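Side-chain contacts in cytochrome C (PDB 5LO9), which probably interconverts thiosulfate and tetrathionate as a thiosulfate dehydrogenase, passing electrons through four covalently bound c-type hemes: residues 115-120 against 295-300; 241-246 against 373-378; 289-294 against 301-306. All coordinates share one frame; numbering follows the deposited sequence.

Contact 1: residues 115-120 against 295-300; sequences ERDLPA and GRRADA
Arg-297 reaches across to Asp-117 and meets it through the terminal nitrogens of its guanidinium group, the two residues forming a single salt bridge between loops far apart in sequence. Traced outward from CB, the arginine chain first rests on Leu-292 and on Trp-113 of helix 113-116. CG is anti to the backbone N (chi1 178°), which carries the chain toward the other loop, and a bend at the next bond then turns the outer part sharply. Only at CZ, 3.3 Å from Asp-117 OD1, does the polar contact begin. NH2 makes the main bond to Asp-117 OD1, at 2.7 Å and with an N-H...O angle of 159°; NH1 adds a weak one to that same OD1, at 3.1 Å. The oxygen thus sits at the guanidinium edge, in its plane, and takes two N-H groups at once. This is not the two-oxygen, side-by-side pairing of a flat carboxylate and guanidinium: the two planes stand 76° apart, and the arginine comes to OD1 from the anti side, well out of the carboxylate plane. OD1 also has a second cationic partner, Arg-237.

Asp-117, just past helix 113-116, is the first residue to leave helical backbone angles, with positive phi, ahead of the Cys-121 to His-125 motif that binds heme c #2. Arg-297 opens a type II turn, closed by Ala-300 N to Arg-297 O, that follows the axial ligand of heme c #4. The pair therefore links two heme-binding parts of the chain at the surface. Its chemistry implies a concentrated, directional tie: one carboxylate oxygen is shared by two arginines, whose positive charges would probably keep the carboxylate ionised, while little other surface is buried.

Contact 2: residues 241-246 against 373-378; sequences ASRFTP and AMSGRG. With HEC (heme c), chain E; EDO (1,2-ethanediol), chain R.
Arg-243 and Ser-375 supply the polar part of this contact. An extended chain from CG onward delivers Arg-243 NE to Ser-375 OG at 2.9 Å, nearly straight at 166° and close to the guanidinium plane, while CA of Gly-376 lies over one face of the group. A weak, long ion pair links Arg-243 NH2 to Asp-299. Cutting Arg-243 back to an alanine would probably leave Ser-375 OG without this donor and uncover Gly-376.

The apolar part is one methyl group. Met-374 CE, swung round by a bend at its last torsion (chi3 92°), touches Phe-244 CB at 3.6 Å and meets the start of the ring obliquely.

Backbone geometry shapes the receiving loop: Met-374 to Arg-377 is a type II turn, with Gly-376 at its third position, where positive phi suits glycine. Gly-376 N gives a hydrogen bond to an ethanediol O1.

Charge pairing comes from the last residue of the turn, Arg-377, which meets a heme propionate side by side, NE to O1A and NH2 to O2A, each at 2.8 Å. Such a paired arginine-propionate grip is typical of a heme pocket, and here the turn borders that of heme c #4.

Contact 3: residues 289-294 against 301-306; sequences GCHLDN and SPMWAA. With HEC (heme c), chain E; EDO (1,2-ethanediol), chain B.
The His-291 imidazole carries the Met-303 methyl over one face: CE lies 3.8 Å from the ring centroid in a CH-pi contact, displaced toward the rim, with SD higher above the same ring. At the ring edge stand CB and the carbonyl O of Ser-301. A second flat group, the Trp-304 indole, has Pro-302 CB over one face.

ND1 of His-291 donates to Ser-301 O at 2.8 Å, meeting a lone pair in the carbonyl plane although the oxygen is tilted 24° from the imidazole plane. With His-291 NE2 bound to the heme iron at 2.2 Å, the ring is held at both nitrogens, which restricts its rotation. Successive bends along the chain (chi2 -69°, chi3 98°) bring Met-303 CE to 3.6 Å from heme C3A, in the angle between imidazole and porphyrin. Phe-268 of helix 256-269 packs against both His-291 and Met-303.

Cys-290 SG is joined covalently to heme CAC, and Cys-287 makes the other thioether link. Cys-287 to His-291 is thus the CXXCH motif of a c-type cytochrome, and the carbonyl bond to the proximal histidine's ND1 is the usual second-shell support at such a heme, here heme c #4 beside the thiosulfate site.

In the fold
Contact 3 is buried, whereas contacts 1 and 2 lie at the surface, and the chemistry follows: iron coordination, a thioether and a methyl over imidazole inside; a salt bridge, a side-chain hydrogen bond between the loops, an arginine-propionate pairing and one small apolar touch outside. The loop 295-300 of contact 1 runs directly between the two segments of contact 3, and Gly-295 O meets Met-303 N at 2.8 Å. Contact 2 joins both: Gly-376 O bonds to Asp-299 N, and Gly-378 O to Ser-301 N. Contacts 2 and 3 share one heme, reached at its propionate by the former and at its iron by the latter, while contact 1 leads toward the neighbouring cytochrome part.

Contact 1: residues 115-120 against 295-300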
# COMPACT_ATOMS: atom_id res chain seq x y z
N GLU A 115 -17.48 7.78 21.02
CA GLU A 115 -18.23 7.54 22.24
C GLU A 115 -19.57 8.27 22.32
O GLU A 115 -20.47 7.82 23.04
CB GLU A 115 -17.37 7.94 23.43
CG GLU A 115 -16.02 7.19 23.48
CD GLU A 115 -16.14 5.67 23.33
OE1 GLU A 115 -16.97 5.03 24.04
OE2 GLU A 115 -15.36 5.10 22.52
N ARG A 116 -19.77 9.37 21.59
CA ARG A 116 -21.00 10.14 21.74
C ARG A 116 -21.70 10.48 20.42
O ARG A 116 -22.68 11.23 20.44
CB ARG A 116 -20.71 11.41 22.53
CG ARG A 116 -20.28 11.13 23.94
CD ARG A 116 -19.97 12.41 24.71
NE ARG A 116 -18.55 12.71 24.71
CZ ARG A 116 -17.99 13.73 25.36
NH1 ARG A 116 -18.73 14.58 26.05
NH2 ARG A 116 -16.70 13.90 25.27
N ASP A 117 -21.25 9.96 19.27
CA ASP A 117 -21.90 10.27 17.99
C ASP A 117 -22.02 11.79 17.80
O ASP A 117 -22.98 12.29 17.22
CB ASP A 117 -23.27 9.59 17.87
CG ASP A 117 -23.19 8.06 17.92
OD1 ASP A 117 -22.39 7.47 17.16
OD2 ASP A 117 -23.90 7.43 18.76
N LEU A 118 -21.04 12.52 18.30
CA LEU A 118 -21.12 13.96 18.44
C LEU A 118 -20.22 14.64 17.42
O LEU A 118 -18.99 14.47 17.50
CB LEU A 118 -20.68 14.34 19.84
CG LEU A 118 -20.58 15.83 20.16
CD1 LEU A 118 -21.96 16.50 20.10
CD2 LEU A 118 -19.96 15.98 21.54
N PRO A 119 -20.73 15.39 16.46
CA PRO A 119 -19.85 16.09 15.51
C PRO A 119 -19.08 17.23 16.18
O PRO A 119 -19.44 17.72 17.25
CB PRO A 119 -20.82 16.65 14.47
CG PRO A 119 -22.11 15.87 14.68
CD PRO A 119 -22.14 15.58 16.13
N ALA A 120 -18.00 17.66 15.53
CA ALA A 120 -17.29 18.85 15.97
C ALA A 120 -18.20 20.08 15.94
O ALA A 120 -19.04 20.25 15.05
CB ALA A 120 -16.09 19.13 15.09
N GLY A 295 -12.44 10.13 7.87
CA GLY A 295 -12.06 8.81 7.49
C GLY A 295 -12.04 7.82 8.61
O GLY A 295 -11.69 6.67 8.36
N ARG A 296 -12.49 8.19 9.81
CA ARG A 296 -12.40 7.25 10.94
C ARG A 296 -13.70 6.51 11.25
O ARG A 296 -13.65 5.51 11.97
CB ARG A 296 -11.96 7.97 12.20
CG ARG A 296 -10.69 8.79 12.08
CD ARG A 296 -10.52 9.67 13.27
NE ARG A 296 -9.15 10.04 13.56
CZ ARG A 296 -8.34 9.35 14.35
NH1 ARG A 296 -8.74 8.20 14.91
NH2 ARG A 296 -7.12 9.80 14.55
N ARG A 297 -14.83 6.95 10.72
CA ARG A 297 -16.14 6.51 11.21
C ARG A 297 -16.58 5.19 10.60
O ARG A 297 -16.84 5.09 9.39
CB ARG A 297 -17.18 7.56 10.89
CG ARG A 297 -18.58 7.19 11.31
CD ARG A 297 -18.77 7.41 12.76
NE ARG A 297 -20.19 7.51 13.12
CZ ARG A 297 -20.66 7.41 14.35
NH1 ARG A 297 -19.86 7.19 15.38
NH2 ARG A 297 -21.94 7.56 14.54
N ALA A 298 -16.70 4.18 11.46
CA ALA A 298 -17.32 2.95 11.02
C ALA A 298 -18.70 3.23 10.44
O ALA A 298 -19.46 4.08 10.94
CB ALA A 298 -17.45 1.98 12.18
N ASP A 299 -19.02 2.49 9.39
CA ASP A 299 -20.27 2.58 8.63
C ASP A 299 -20.38 3.88 7.83
O ASP A 299 -21.43 4.15 7.25
CB ASP A 299 -21.49 2.42 9.53
CG ASP A 299 -21.62 1.01 10.12
OD1 ASP A 299 -21.22 -0.00 9.48
OD2 ASP A 299 -22.17 0.93 11.24
N ALA A 300 -19.30 4.66 7.73
CA ALA A 300 -19.20 5.79 6.81
C ALA A 300 -17.93 5.65 5.96
O ALA A 300 -17.14 6.59 5.84
CB ALA A 300 -19.21 7.12 7.57

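Contact 2: residues 241-246 against 373-378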
# COMPACT_ATOMS: atom_id res chain seq x y z
N ALA A 241 -18.49 -3.49 20.88
CA ALA A 241 -19.01 -3.89 19.57
C ALA A 241 -18.01 -4.71 18.75
O ALA A 241 -18.34 -5.09 17.61
CB ALA A 241 -19.42 -2.65 18.77
N SER A 242 -16.79 -4.96 19.27
CA SER A 242 -15.75 -5.74 18.57
C SER A 242 -15.34 -5.06 17.28
O SER A 242 -15.30 -5.67 16.21
CB SER A 242 -16.21 -7.18 18.31
OG SER A 242 -16.37 -7.90 19.53
N ARG A 243 -15.10 -3.74 17.37
CA ARG A 243 -14.76 -2.90 16.24
C ARG A 243 -13.39 -2.24 16.40
O ARG A 243 -12.93 -1.97 17.53
CB ARG A 243 -15.84 -1.84 16.01
CG ARG A 243 -16.79 -2.24 14.90
CD ARG A 243 -17.95 -1.28 14.72
NE ARG A 243 -18.81 -1.80 13.66
CZ ARG A 243 -19.96 -1.26 13.29
NH1 ARG A 243 -20.40 -0.16 13.89
NH2 ARG A 243 -20.65 -1.81 12.28
N PHE A 244 -12.76 -1.98 15.25
CA PHE A 244 -11.41 -1.44 15.19
C PHE A 244 -11.35 -0.03 15.77
O PHE A 244 -12.29 0.76 15.68
CB PHE A 244 -10.90 -1.45 13.73
CG PHE A 244 -9.60 -0.75 13.52
CD1 PHE A 244 -8.41 -1.43 13.74
CD2 PHE A 244 -9.54 0.58 13.09
CE1 PHE A 244 -7.18 -0.82 13.56
CE2 PHE A 244 -8.30 1.22 12.90
CZ PHE A 244 -7.10 0.50 13.14
N THR A 245 -10.21 0.28 16.37
CA THR A 245 -9.97 1.62 16.87
C THR A 245 -8.75 2.21 16.20
O THR A 245 -7.67 1.62 16.28
CB THR A 245 -9.78 1.59 18.37
OG1 THR A 245 -11.02 1.17 18.97
CG2 THR A 245 -9.38 2.97 18.83
N PRO A 246 -8.86 3.34 15.51
CA PRO A 246 -7.68 3.94 14.95
C PRO A 246 -6.88 4.66 16.01
O PRO A 246 -7.39 5.00 17.09
CB PRO A 246 -8.22 4.94 13.93
CG PRO A 246 -9.73 4.65 13.87
CD PRO A 246 -10.08 4.06 15.13
N ALA A 373 -13.40 -7.73 4.93
CA ALA A 373 -14.69 -7.61 5.59
C ALA A 373 -14.54 -7.16 7.02
O ALA A 373 -15.21 -7.66 7.93
CB ALA A 373 -15.47 -8.93 5.54
N MET A 374 -13.67 -6.20 7.27
CA MET A 374 -13.60 -5.64 8.60
C MET A 374 -14.96 -5.04 8.96
O MET A 374 -15.62 -4.44 8.12
CB MET A 374 -12.52 -4.55 8.68
CG MET A 374 -11.09 -5.07 8.87
SD MET A 374 -10.01 -3.66 9.14
CE MET A 374 -10.04 -3.54 10.90
N SER A 375 -15.40 -5.29 10.19
CA SER A 375 -16.65 -4.72 10.65
C SER A 375 -16.56 -3.20 10.66
O SER A 375 -15.63 -2.61 11.23
CB SER A 375 -16.98 -5.24 12.04
OG SER A 375 -17.93 -4.39 12.68
N GLY A 376 -17.52 -2.56 10.00
CA GLY A 376 -17.55 -1.12 9.85
C GLY A 376 -17.25 -0.67 8.44
O GLY A 376 -17.37 0.53 8.16
N ARG A 377 -16.87 -1.57 7.55
CA ARG A 377 -16.44 -1.15 6.24
C ARG A 377 -17.61 -0.64 5.43
O ARG A 377 -18.71 -1.20 5.49
CB ARG A 377 -15.77 -2.29 5.51
CG ARG A 377 -15.03 -1.78 4.29
CD ARG A 377 -14.54 -2.91 3.44
NE ARG A 377 -14.02 -2.44 2.17
CZ ARG A 377 -13.57 -3.25 1.24
NH1 ARG A 377 -13.57 -4.55 1.48
NH2 ARG A 377 -13.14 -2.77 0.08
N GLY A 378 -17.36 0.41 4.64
CA GLY A 378 -18.35 0.93 3.71
C GLY A 378 -19.60 1.45 4.40
O GLY A 378 -19.57 1.98 5.52
FE HEC E . -14.48 8.03 -1.44
CHA HEC E . -14.98 4.55 -1.43
CHB HEC E . -11.09 7.58 -0.72
CHC HEC E . -13.94 11.50 -1.72
CHD HEC E . -17.88 8.49 -1.74
NA HEC E . -13.28 6.36 -1.13
C1A HEC E . -13.65 5.09 -1.18
C2A HEC E . -12.55 4.14 -0.93
C3A HEC E . -11.41 5.01 -0.71
C4A HEC E . -11.96 6.38 -0.86
CMA HEC E . -10.02 4.59 -0.39
CAA HEC E . -12.63 2.63 -0.87
CBA HEC E . -13.35 2.23 0.41
CGA HEC E . -13.33 0.72 0.61
O1A HEC E . -13.58 0.30 1.76
O2A HEC E . -13.10 -0.05 -0.37
NB HEC E . -12.85 9.31 -1.26
C1B HEC E . -11.59 8.94 -0.97
C2B HEC E . -10.65 10.06 -0.93
C3B HEC E . -11.49 11.21 -1.23
C4B HEC E . -12.83 10.63 -1.43
CMB HEC E . -9.20 10.03 -0.61
CAB HEC E . -11.06 12.64 -1.34
CBB HEC E . -10.09 12.74 -2.52
NC HEC E . -15.70 9.71 -1.70
C1C HEC E . -15.32 10.99 -1.76
C2C HEC E . -16.46 11.93 -1.86
C3C HEC E . -17.62 11.03 -1.88
C4C HEC E . -17.02 9.68 -1.76
CMC HEC E . -16.38 13.44 -1.95
CAC HEC E . -19.11 11.34 -1.93
CBC HEC E . -19.44 12.28 -3.04
ND HEC E . -16.12 6.73 -1.58
C1D HEC E . -17.38 7.12 -1.70
C2D HEC E . -18.32 5.99 -1.76
C3D HEC E . -17.48 4.78 -1.68
C4D HEC E . -16.13 5.40 -1.58
CMD HEC E . -19.79 6.12 -1.91
CAD HEC E . -17.87 3.31 -1.68
CBD HEC E . -18.68 2.84 -2.91
CGD HEC E . -18.02 2.92 -4.30
O1D HEC E . -17.49 3.98 -4.75
O2D HEC E . -18.05 1.88 -5.02
C1 EDO R . -20.12 -4.52 7.56
O1 EDO R . -20.01 -3.95 8.88
C2 EDO R . -18.76 -4.51 6.89
O2 EDO R . -18.35 -5.85 6.53

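Contact 3: residues 289-294 against 301-306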
# COMPACT_ATOMS: atom_id res chain seq x y z
N GLY A 289 -16.28 14.72 3.61
CA GLY A 289 -17.71 14.92 3.58
C GLY A 289 -18.50 13.65 3.34
O GLY A 289 -19.69 13.59 3.66
N CYS A 290 -17.90 12.67 2.68
CA CYS A 290 -18.55 11.38 2.50
C CYS A 290 -17.93 10.29 3.38
O CYS A 290 -18.44 9.17 3.37
CB CYS A 290 -18.48 10.96 1.04
SG CYS A 290 -19.20 12.13 -0.13
N HIS A 291 -16.83 10.58 4.08
CA HIS A 291 -16.08 9.60 4.88
C HIS A 291 -15.91 10.25 6.25
O HIS A 291 -14.89 10.88 6.57
CB HIS A 291 -14.73 9.23 4.25
CG HIS A 291 -14.82 8.63 2.88
ND1 HIS A 291 -15.13 7.30 2.68
CD2 HIS A 291 -14.59 9.15 1.65
CE1 HIS A 291 -15.10 7.04 1.38
NE2 HIS A 291 -14.77 8.14 0.73
N LEU A 292 -16.95 10.13 7.07
CA LEU A 292 -17.10 11.00 8.22
C LEU A 292 -16.02 10.79 9.29
O LEU A 292 -15.37 9.73 9.40
CB LEU A 292 -18.48 10.78 8.80
CG LEU A 292 -19.61 11.00 7.81
CD1 LEU A 292 -20.90 10.73 8.51
CD2 LEU A 292 -19.56 12.40 7.27
N ASP A 293 -15.86 11.81 10.12
CA ASP A 293 -14.80 11.86 11.13
C ASP A 293 -13.45 11.73 10.45
O ASP A 293 -12.53 11.07 10.94
CB ASP A 293 -14.97 10.80 12.22
CG ASP A 293 -14.17 11.14 13.47
OD1 ASP A 293 -13.67 12.30 13.52
OD2 ASP A 293 -14.07 10.30 14.40
N ASN A 294 -13.35 12.35 9.28
CA ASN A 294 -12.09 12.43 8.52
C ASN A 294 -11.54 11.05 8.21
O ASN A 294 -10.33 10.82 8.23
CB ASN A 294 -11.07 13.29 9.25
CG ASN A 294 -10.20 14.09 8.30
OD1 ASN A 294 -10.66 14.54 7.25
ND2 ASN A 294 -8.95 14.30 8.69
N SER A 301 -17.73 4.46 5.36
CA SER A 301 -16.52 4.08 4.61
C SER A 301 -15.26 4.58 5.29
O SER A 301 -14.54 5.46 4.77
CB SER A 301 -16.53 4.59 3.18
OG SER A 301 -17.30 3.73 2.41
N PRO A 302 -14.95 4.05 6.45
CA PRO A 302 -13.70 4.42 7.09
C PRO A 302 -12.52 3.95 6.24
O PRO A 302 -12.58 2.94 5.53
CB PRO A 302 -13.79 3.71 8.45
CG PRO A 302 -14.68 2.50 8.18
CD PRO A 302 -15.68 2.99 7.16
N MET A 303 -11.44 4.72 6.32
CA MET A 303 -10.27 4.43 5.52
C MET A 303 -9.49 3.26 6.08
O MET A 303 -8.83 2.52 5.33
CB MET A 303 -9.40 5.67 5.45
CG MET A 303 -10.05 6.81 4.66
SD MET A 303 -10.19 6.48 2.87
CE MET A 303 -11.88 5.91 2.73
N TRP A 304 -9.57 3.05 7.39
CA TRP A 304 -8.85 1.91 7.96
C TRP A 304 -9.39 0.59 7.44
O TRP A 304 -8.64 -0.36 7.28
CB TRP A 304 -8.90 1.93 9.48
CG TRP A 304 -10.19 2.30 10.10
CD1 TRP A 304 -10.56 3.53 10.56
CD2 TRP A 304 -11.27 1.42 10.40
NE1 TRP A 304 -11.80 3.47 11.11
CE2 TRP A 304 -12.26 2.18 11.03
CE3 TRP A 304 -11.50 0.06 10.19
CZ2 TRP A 304 -13.45 1.63 11.46
CZ3 TRP A 304 -12.70 -0.48 10.60
CH2 TRP A 304 -13.65 0.30 11.22
N ALA A 305 -10.67 0.51 7.12
CA ALA A 305 -11.16 -0.76 6.59
C ALA A 305 -10.76 -0.94 5.14
O ALA A 305 -10.82 -2.06 4.63
CB ALA A 305 -12.68 -0.85 6.70
N ALA A 306 -10.35 0.14 4.48
CA ALA A 306 -10.02 0.08 3.07
C ALA A 306 -8.56 -0.25 2.85
O ALA A 306 -8.23 -0.99 1.92
CB ALA A 306 -10.37 1.40 2.40
FE HEC E . -14.48 8.03 -1.44
CHA HEC E . -14.98 4.55 -1.43
CHB HEC E . -11.09 7.58 -0.72
CHC HEC E . -13.94 11.50 -1.72
CHD HEC E . -17.88 8.49 -1.74
NA HEC E . -13.28 6.36 -1.13
C1A HEC E . -13.65 5.09 -1.18
C2A HEC E . -12.55 4.14 -0.93
C3A HEC E . -11.41 5.01 -0.71
C4A HEC E . -11.96 6.38 -0.86
CMA HEC E . -10.02 4.59 -0.39
CAA HEC E . -12.63 2.63 -0.87
CBA HEC E . -13.35 2.23 0.41
CGA HEC E . -13.33 0.72 0.61
O1A HEC E . -13.58 0.30 1.76
O2A HEC E . -13.10 -0.05 -0.37
NB HEC E . -12.85 9.31 -1.26
C1B HEC E . -11.59 8.94 -0.97
C2B HEC E . -10.65 10.06 -0.93
C3B HEC E . -11.49 11.21 -1.23
C4B HEC E . -12.83 10.63 -1.43
CMB HEC E . -9.20 10.03 -0.61
CAB HEC E . -11.06 12.64 -1.34
CBB HEC E . -10.09 12.74 -2.52
NC HEC E . -15.70 9.71 -1.70
C1C HEC E . -15.32 10.99 -1.76
C2C HEC E . -16.46 11.93 -1.86
C3C HEC E . -17.62 11.03 -1.88
C4C HEC E . -17.02 9.68 -1.76
CMC HEC E . -16.38 13.44 -1.95
CAC HEC E . -19.11 11.34 -1.93
CBC HEC E . -19.44 12.28 -3.04
ND HEC E . -16.12 6.73 -1.58
C1D HEC E . -17.38 7.12 -1.70
C2D HEC E . -18.32 5.99 -1.76
C3D HEC E . -17.48 4.78 -1.68
C4D HEC E . -16.13 5.40 -1.58
CMD HEC E . -19.79 6.12 -1.91
CAD HEC E . -17.87 3.31 -1.68
CBD HEC E . -18.68 2.84 -2.91
CGD HEC E . -18.02 2.92 -4.30
O1D HEC E . -17.49 3.98 -4.75
O2D HEC E . -18.05 1.88 -5.02
C1 EDO B . -7.32 14.66 11.75
O1 EDO B . -8.63 15.19 11.70
C2 EDO B . -7.39 13.21 12.25
O2 EDO B . -7.18 12.10 11.35